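Local structure of transcriptional regulator, GntR family (Thermotoga maritima, 3SXM) at residues A[16-21]-A[73-78]; A[37-42]-A[105-110]. The protein probably represses transcription as a GntR-family, metal-binding DNA-binding regulator, of which this chain is the FCD domain, captured here without its metal. The protein carries 3 engineered substitutions. All coordinates share one frame; numbering follows the deposited sequence.

Contact 1 of 2, residues A[16-21]-A[73-78]; sequences IMMEVF and ELIISL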
loop_
_atom_site.group_PDB
_atom_site.type_symbol
_atom_site.label_atom_id
_atom_site.label_comp_id
_atom_site.label_asym_id
_atom_site.label_seq_id
_atom_site.Cartn_x
_atom_site.Cartn_y
_atom_site.Cartn_z
ATOM N N ILE A 16 -4.809 0.354 -5.884
ATOM C CA ILE A 16 -3.601 0.948 -6.529
ATOM C C ILE A 16 -2.461 0.823 -5.521
ATOM O O ILE A 16 -1.368 0.316 -5.852
ATOM C CB ILE A 16 -3.829 2.373 -6.971
ATOM C CG1 ILE A 16 -4.823 2.431 -8.172
ATOM C CG2 ILE A 16 -2.519 3.012 -7.363
ATOM C CD1 ILE A 16 -5.289 3.792 -8.503
ATOM N N MET A 17 -2.699 1.275 -4.285
ATOM C CA MET A 17 -1.684 1.179 -3.210
ATOM C C MET A 17 -1.081 -0.221 -3.127
ATOM O O MET A 17 0.171 -0.357 -3.109
ATOM C CB MET A 17 -2.279 1.645 -1.874
ATOM C CG MET A 17 -1.321 1.494 -0.677
ATOM S SD MET A 17 -2.090 1.953 0.856
ATOM C CE MET A 17 -3.241 0.608 1.058
ATOM N N MET A 18 -1.916 -1.233 -2.966
ATOM C CA MET A 18 -1.433 -2.576 -2.676
ATOM C C MET A 18 -0.900 -3.250 -3.943
ATOM O O MET A 18 0.174 -3.853 -3.943
ATOM C CB MET A 18 -2.528 -3.422 -2.042
ATOM C CG MET A 18 -3.042 -2.861 -0.718
ATOM S SD MET A 18 -4.320 -3.831 0.057
ATOM C CE MET A 18 -3.400 -5.157 0.610
ATOM N N GLU A 19 -1.663 -3.212 -5.030
ATOM C CA GLU A 19 -1.282 -3.965 -6.248
ATOM C C GLU A 19 -0.036 -3.394 -6.894
ATOM O O GLU A 19 0.829 -4.136 -7.356
ATOM C CB GLU A 19 -2.473 -4.051 -7.211
ATOM C CG GLU A 19 -3.679 -4.740 -6.659
ATOM C CD GLU A 19 -4.749 -4.903 -7.711
ATOM O OE1 GLU A 19 -4.355 -4.893 -8.901
ATOM O OE2 GLU A 19 -5.940 -5.079 -7.381
ATOM N N VAL A 20 0.063 -2.083 -6.998
ATOM C CA VAL A 20 1.222 -1.447 -7.615
ATOM C C VAL A 20 2.443 -1.693 -6.740
ATOM O O VAL A 20 3.525 -1.969 -7.258
ATOM C CB VAL A 20 1.008 0.041 -7.876
ATOM C CG1 VAL A 20 2.337 0.746 -8.243
ATOM C CG2 VAL A 20 -0.074 0.246 -8.965
ATOM N N PHE A 21 2.309 -1.587 -5.407
ATOM C CA PHE A 21 3.444 -1.889 -4.549
ATOM C C PHE A 21 3.957 -3.289 -4.854
ATOM O O PHE A 21 5.169 -3.499 -4.923
ATOM C CB PHE A 21 3.058 -1.801 -3.053
ATOM C CG PHE A 21 4.206 -2.098 -2.117
ATOM C CD1 PHE A 21 5.071 -1.098 -1.745
ATOM C CD2 PHE A 21 4.408 -3.360 -1.580
ATOM C CE1 PHE A 21 6.094 -1.320 -0.840
ATOM C CE2 PHE A 21 5.483 -3.598 -0.751
ATOM C CZ PHE A 21 6.301 -2.590 -0.378
ATOM N N GLU A 73 2.456 -12.530 4.150
ATOM C CA GLU A 73 1.168 -13.041 4.567
ATOM C C GLU A 73 0.248 -11.941 5.111
ATOM O O GLU A 73 -0.972 -12.041 5.034
ATOM C CB GLU A 73 1.275 -14.223 5.523
ATOM C CG GLU A 73 2.004 -15.456 4.933
ATOM C CD GLU A 73 1.289 -16.057 3.707
ATOM O OE1 GLU A 73 0.053 -15.912 3.560
ATOM O OE2 GLU A 73 1.976 -16.686 2.860
ATOM N N LEU A 74 0.806 -10.896 5.692
ATOM C CA LEU A 74 -0.013 -9.779 6.137
ATOM C C LEU A 74 -0.646 -9.031 4.999
ATOM O O LEU A 74 -1.850 -8.792 5.044
ATOM C CB LEU A 74 0.788 -8.846 7.107
ATOM C CG LEU A 74 0.031 -7.636 7.639
ATOM C CD1 LEU A 74 -1.218 -8.093 8.357
ATOM C CD2 LEU A 74 0.881 -6.772 8.578
ATOM N N ILE A 75 0.115 -8.716 3.970
ATOM C CA ILE A 75 -0.426 -8.049 2.771
ATOM C C ILE A 75 -1.471 -8.925 2.125
ATOM O O ILE A 75 -2.559 -8.443 1.782
ATOM C CB ILE A 75 0.680 -7.635 1.795
ATOM C CG1 ILE A 75 1.553 -6.575 2.431
ATOM C CG2 ILE A 75 0.044 -7.097 0.521
ATOM C CD1 ILE A 75 2.770 -6.154 1.580
ATOM N N ILE A 76 -1.180 -10.206 1.984
ATOM C CA ILE A 76 -2.105 -11.198 1.416
ATOM C C ILE A 76 -3.387 -11.210 2.216
ATOM O O ILE A 76 -4.488 -11.202 1.640
ATOM C CB ILE A 76 -1.462 -12.573 1.305
ATOM C CG1 ILE A 76 -0.303 -12.548 0.280
ATOM C CG2 ILE A 76 -2.473 -13.641 0.934
ATOM C CD1 ILE A 76 0.656 -13.716 0.364
ATOM N N SER A 77 -3.287 -11.226 3.544
ATOM C CA SER A 77 -4.458 -11.311 4.393
ATOM C C SER A 77 -5.270 -10.023 4.330
ATOM O O SER A 77 -6.521 -10.089 4.360
ATOM C CB SER A 77 -4.048 -11.650 5.849
ATOM O OG SER A 77 -3.523 -10.559 6.544
ATOM N N LEU A 78 -4.638 -8.866 4.185
ATOM C CA LEU A 78 -5.382 -7.600 4.098
ATOM C C LEU A 78 -6.119 -7.551 2.781
ATOM O O LEU A 78 -7.275 -7.098 2.726
ATOM C CB LEU A 78 -4.423 -6.396 4.234
ATOM C CG LEU A 78 -3.779 -6.255 5.615
ATOM C CD1 LEU A 78 -2.770 -5.162 5.533
ATOM C CD2 LEU A 78 -4.802 -5.917 6.668
#
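Ile75 and Leu78 of helix 73-90 take the end of Met18 between them, while Phe21, one turn further along helix 5-25, comes loosely up to the tip of Ile75. In order along residues 73-78, Leu74 O accepts hydrogen bonds from the backbone N of Leu78 and from Ser77 OG, which lies 2.9 Å from Leu74 O, so this serine is tied back to its own helix. Ile75 follows with both branches in use. Its CG2 stands 4.0 Å from Met18 CE, and its longer branch carries CD1 to 4.4 Å from Phe21 CE2, oblique to the ring. The same methyl of Met18 also comes 3.6 Å from Ile75 O, an approach to the backbone rather than to a side chain. Leu78, one turn on, offers its CB to Met18 CE at 4.0 Å. Methionine suits this place: the axes of segments 16-21 and 73-78 approach to 11.4 Å, and a long, unbranched thioether bent only at its last torsion (chi3 73°) can span the gap and set its methyl against the branched residues opposite. The two segments run in broadly opposed directions, at 138°, well splayed from antiparallel. Helix 51-68 adds Ile67 against Met18, Ile119 and Leu122 of helix 115-135 pack on Val20, and the second subunit brings its Thr14 onto Ile75 and its Met17 onto Phe21, so the contact borders the dimer interface.

Contact 2 of 2, residues A[37-42]-A[105-110]; sequences LEIKGE and ELIERI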
loop_
_atom_site.group_PDB
_atom_site.type_symbol
_atom_site.label_atom_id
_atom_site.label_comp_id
_atom_site.label_asym_id
_atom_site.label_seq_id
_atom_site.Cartn_x
_atom_site.Cartn_y
_atom_site.Cartn_z
ATOM N N LEU A 37 1.265 -17.092 -16.863
ATOM C CA LEU A 37 1.090 -17.657 -18.186
ATOM C C LEU A 37 -0.205 -18.447 -18.371
ATOM O O LEU A 37 -0.809 -18.420 -19.458
ATOM C CB LEU A 37 2.292 -18.533 -18.506
ATOM C CG LEU A 37 3.640 -17.830 -18.537
ATOM C CD1 LEU A 37 4.704 -18.837 -18.900
ATOM C CD2 LEU A 37 3.639 -16.712 -19.587
ATOM N N GLU A 38 -0.645 -19.154 -17.344
ATOM C CA GLU A 38 -1.929 -19.844 -17.407
ATOM C C GLU A 38 -3.069 -18.811 -17.587
ATOM O O GLU A 38 -4.019 -19.054 -18.343
ATOM C CB GLU A 38 -2.211 -20.602 -16.124
ATOM C CG GLU A 38 -1.404 -21.840 -15.930
ATOM C CD GLU A 38 -1.808 -22.587 -14.675
ATOM O OE1 GLU A 38 -2.970 -22.426 -14.224
ATOM O OE2 GLU A 38 -0.961 -23.342 -14.154
ATOM N N ILE A 39 -2.952 -17.685 -16.928
ATOM C CA ILE A 39 -3.963 -16.611 -17.039
ATOM C C ILE A 39 -3.904 -16.041 -18.430
ATOM O O ILE A 39 -4.919 -15.894 -19.083
ATOM C CB ILE A 39 -3.746 -15.511 -16.026
ATOM C CG1 ILE A 39 -3.983 -16.043 -14.590
ATOM C CG2 ILE A 39 -4.625 -14.317 -16.318
ATOM C CD1 ILE A 39 -3.470 -15.098 -13.504
ATOM N N LYS A 40 -2.702 -15.762 -18.925
ATOM C CA LYS A 40 -2.527 -15.265 -20.300
ATOM C C LYS A 40 -3.191 -16.222 -21.291
ATOM O O LYS A 40 -3.819 -15.774 -22.225
ATOM C CB LYS A 40 -1.041 -15.157 -20.644
ATOM C CG LYS A 40 -0.626 -14.624 -21.994
ATOM C CD LYS A 40 0.881 -14.897 -22.181
ATOM C CE LYS A 40 1.509 -14.096 -23.319
ATOM N NZ LYS A 40 1.251 -14.645 -24.646
ATOM N N GLY A 41 -3.027 -17.533 -21.090
ATOM C CA GLY A 41 -3.561 -18.526 -21.971
ATOM C C GLY A 41 -5.072 -18.496 -22.012
ATOM O O GLY A 41 -5.690 -18.671 -23.080
ATOM N N GLU A 42 -5.643 -18.295 -20.840
ATOM C CA GLU A 42 -7.115 -18.178 -20.700
ATOM C C GLU A 42 -7.634 -16.994 -21.527
ATOM O O GLU A 42 -8.625 -17.096 -22.251
ATOM C CB GLU A 42 -7.433 -17.924 -19.234
ATOM C CG GLU A 42 -8.860 -18.075 -18.833
ATOM C CD GLU A 42 -8.939 -18.383 -17.360
ATOM O OE1 GLU A 42 -8.795 -17.434 -16.561
ATOM O OE2 GLU A 42 -9.075 -19.577 -17.010
ATOM N N GLU A 105 -2.724 -6.894 -22.378
ATOM C CA GLU A 105 -1.603 -6.027 -22.631
ATOM C C GLU A 105 -0.725 -5.825 -21.404
ATOM O O GLU A 105 0.518 -5.808 -21.541
ATOM C CB GLU A 105 -2.102 -4.721 -23.264
ATOM C CG GLU A 105 -2.639 -5.026 -24.682
ATOM C CD GLU A 105 -3.260 -3.864 -25.391
ATOM O OE1 GLU A 105 -3.706 -2.884 -24.759
ATOM O OE2 GLU A 105 -3.313 -3.989 -26.637
ATOM N N LEU A 106 -1.353 -5.743 -20.251
ATOM C CA LEU A 106 -0.577 -5.680 -18.992
ATOM C C LEU A 106 0.309 -6.919 -18.883
ATOM O O LEU A 106 1.507 -6.841 -18.555
ATOM C CB LEU A 106 -1.541 -5.588 -17.822
ATOM C CG LEU A 106 -0.971 -5.742 -16.406
ATOM C CD1 LEU A 106 0.095 -4.729 -16.129
ATOM C CD2 LEU A 106 -2.073 -5.611 -15.417
ATOM N N ILE A 107 -0.285 -8.080 -19.066
ATOM C CA ILE A 107 0.487 -9.305 -18.956
ATOM C C ILE A 107 1.643 -9.298 -19.956
ATOM O O ILE A 107 2.770 -9.681 -19.620
ATOM C CB ILE A 107 -0.383 -10.500 -19.127
ATOM C CG1 ILE A 107 -1.364 -10.602 -17.970
ATOM C CG2 ILE A 107 0.468 -11.757 -19.199
ATOM C CD1 ILE A 107 -2.449 -11.612 -18.182
ATOM N N GLU A 108 1.419 -8.844 -21.187
ATOM C CA GLU A 108 2.499 -8.908 -22.177
ATOM C C GLU A 108 3.612 -7.951 -21.793
ATOM O O GLU A 108 4.781 -8.261 -21.985
ATOM C CB GLU A 108 1.975 -8.636 -23.570
ATOM C CG GLU A 108 3.027 -8.531 -24.663
ATOM C CD GLU A 108 3.862 -9.744 -24.852
ATOM O OE1 GLU A 108 3.321 -10.855 -24.639
ATOM O OE2 GLU A 108 5.061 -9.565 -25.213
ATOM N N ARG A 109 3.270 -6.805 -21.195
ATOM C CA ARG A 109 4.314 -5.865 -20.714
ATOM C C ARG A 109 5.147 -6.539 -19.652
ATOM O O ARG A 109 6.369 -6.387 -19.598
ATOM C CB ARG A 109 3.708 -4.561 -20.195
ATOM C CG ARG A 109 3.091 -3.695 -21.322
ATOM C CD ARG A 109 2.600 -2.354 -20.819
ATOM N NE ARG A 109 1.838 -1.626 -21.858
ATOM C CZ ARG A 109 1.431 -0.377 -21.764
ATOM N NH1 ARG A 109 1.691 0.335 -20.683
ATOM N NH2 ARG A 109 0.719 0.153 -22.733
ATOM N N ILE A 110 4.494 -7.228 -18.745
ATOM C CA ILE A 110 5.193 -7.953 -17.686
ATOM C C ILE A 110 6.129 -9.019 -18.281
ATOM O O ILE A 110 7.356 -9.068 -17.941
ATOM C CB ILE A 110 4.213 -8.597 -16.654
ATOM C CG1 ILE A 110 3.397 -7.524 -15.923
ATOM C CG2 ILE A 110 4.993 -9.470 -15.681
ATOM C CD1 ILE A 110 2.242 -8.123 -15.110
#
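Lys40 crosses Ile107 at a slant and brings its far end near Glu108 without a salt bridge, so one side chain spans the contact from its apolar part to its charged border. Its CB packs 4.0 Å from Ile107 CG2, and Lys40 CG remains beside that methyl at 4.2 Å. With CG anti to the backbone N (chi1 -178°) the chain runs out extended to CE, which comes 3.9 Å from Glu108 OE1, and a bend at chi4 then places NZ 4.3 Å from the same oxygen. Glu108 meets it by folding at chi2 (60°), which brings its carboxylate nearer to helix 34-44. Deeper in, Ile107 turns its other branch to Ile39: CD1 lies 3.9 Å from Ile39 CG2, the two side chains crossing at about a right angle. Beta-branched isoleucines, stiff and broad near the backbone, suit this buried side, where Leu36 and Ile43 also pack on Ile107. Lysine suits the border, since its methylenes can cover an isoleucine while its ammonium stays at the more open edge. The chemistry is therefore mainly apolar: Glu108, and Asp44 as a second distant, weak partner, probably add a mild, long-range attraction for the lysine's charge.

Contacts 1 and 2 occupy separate parts of one all-helical FCD domain, their centres 20 Å apart and their nearest atoms about 7 Å apart without touching. Along the chain the segments alternate, 16-21, 37-42, 73-78 and 105-110, so each pairing encloses part of the other; helices 73-90 and 96-111, consecutive in sequence, serve different contacts. Helix 51-68 touches residues of both, as does helix 115-135. Of the zinc-binding residues seen in another structure of this protein, His63 is hydrogen-bonded through ND1 to Glu19 OE1 of contact 1, and the side chain of His103 is about 5 Å from that of Ile107 in contact 2. Contact 1 lies at the dimer side of the domain, whereas the segments of contact 2 touch no other chain of the assembly.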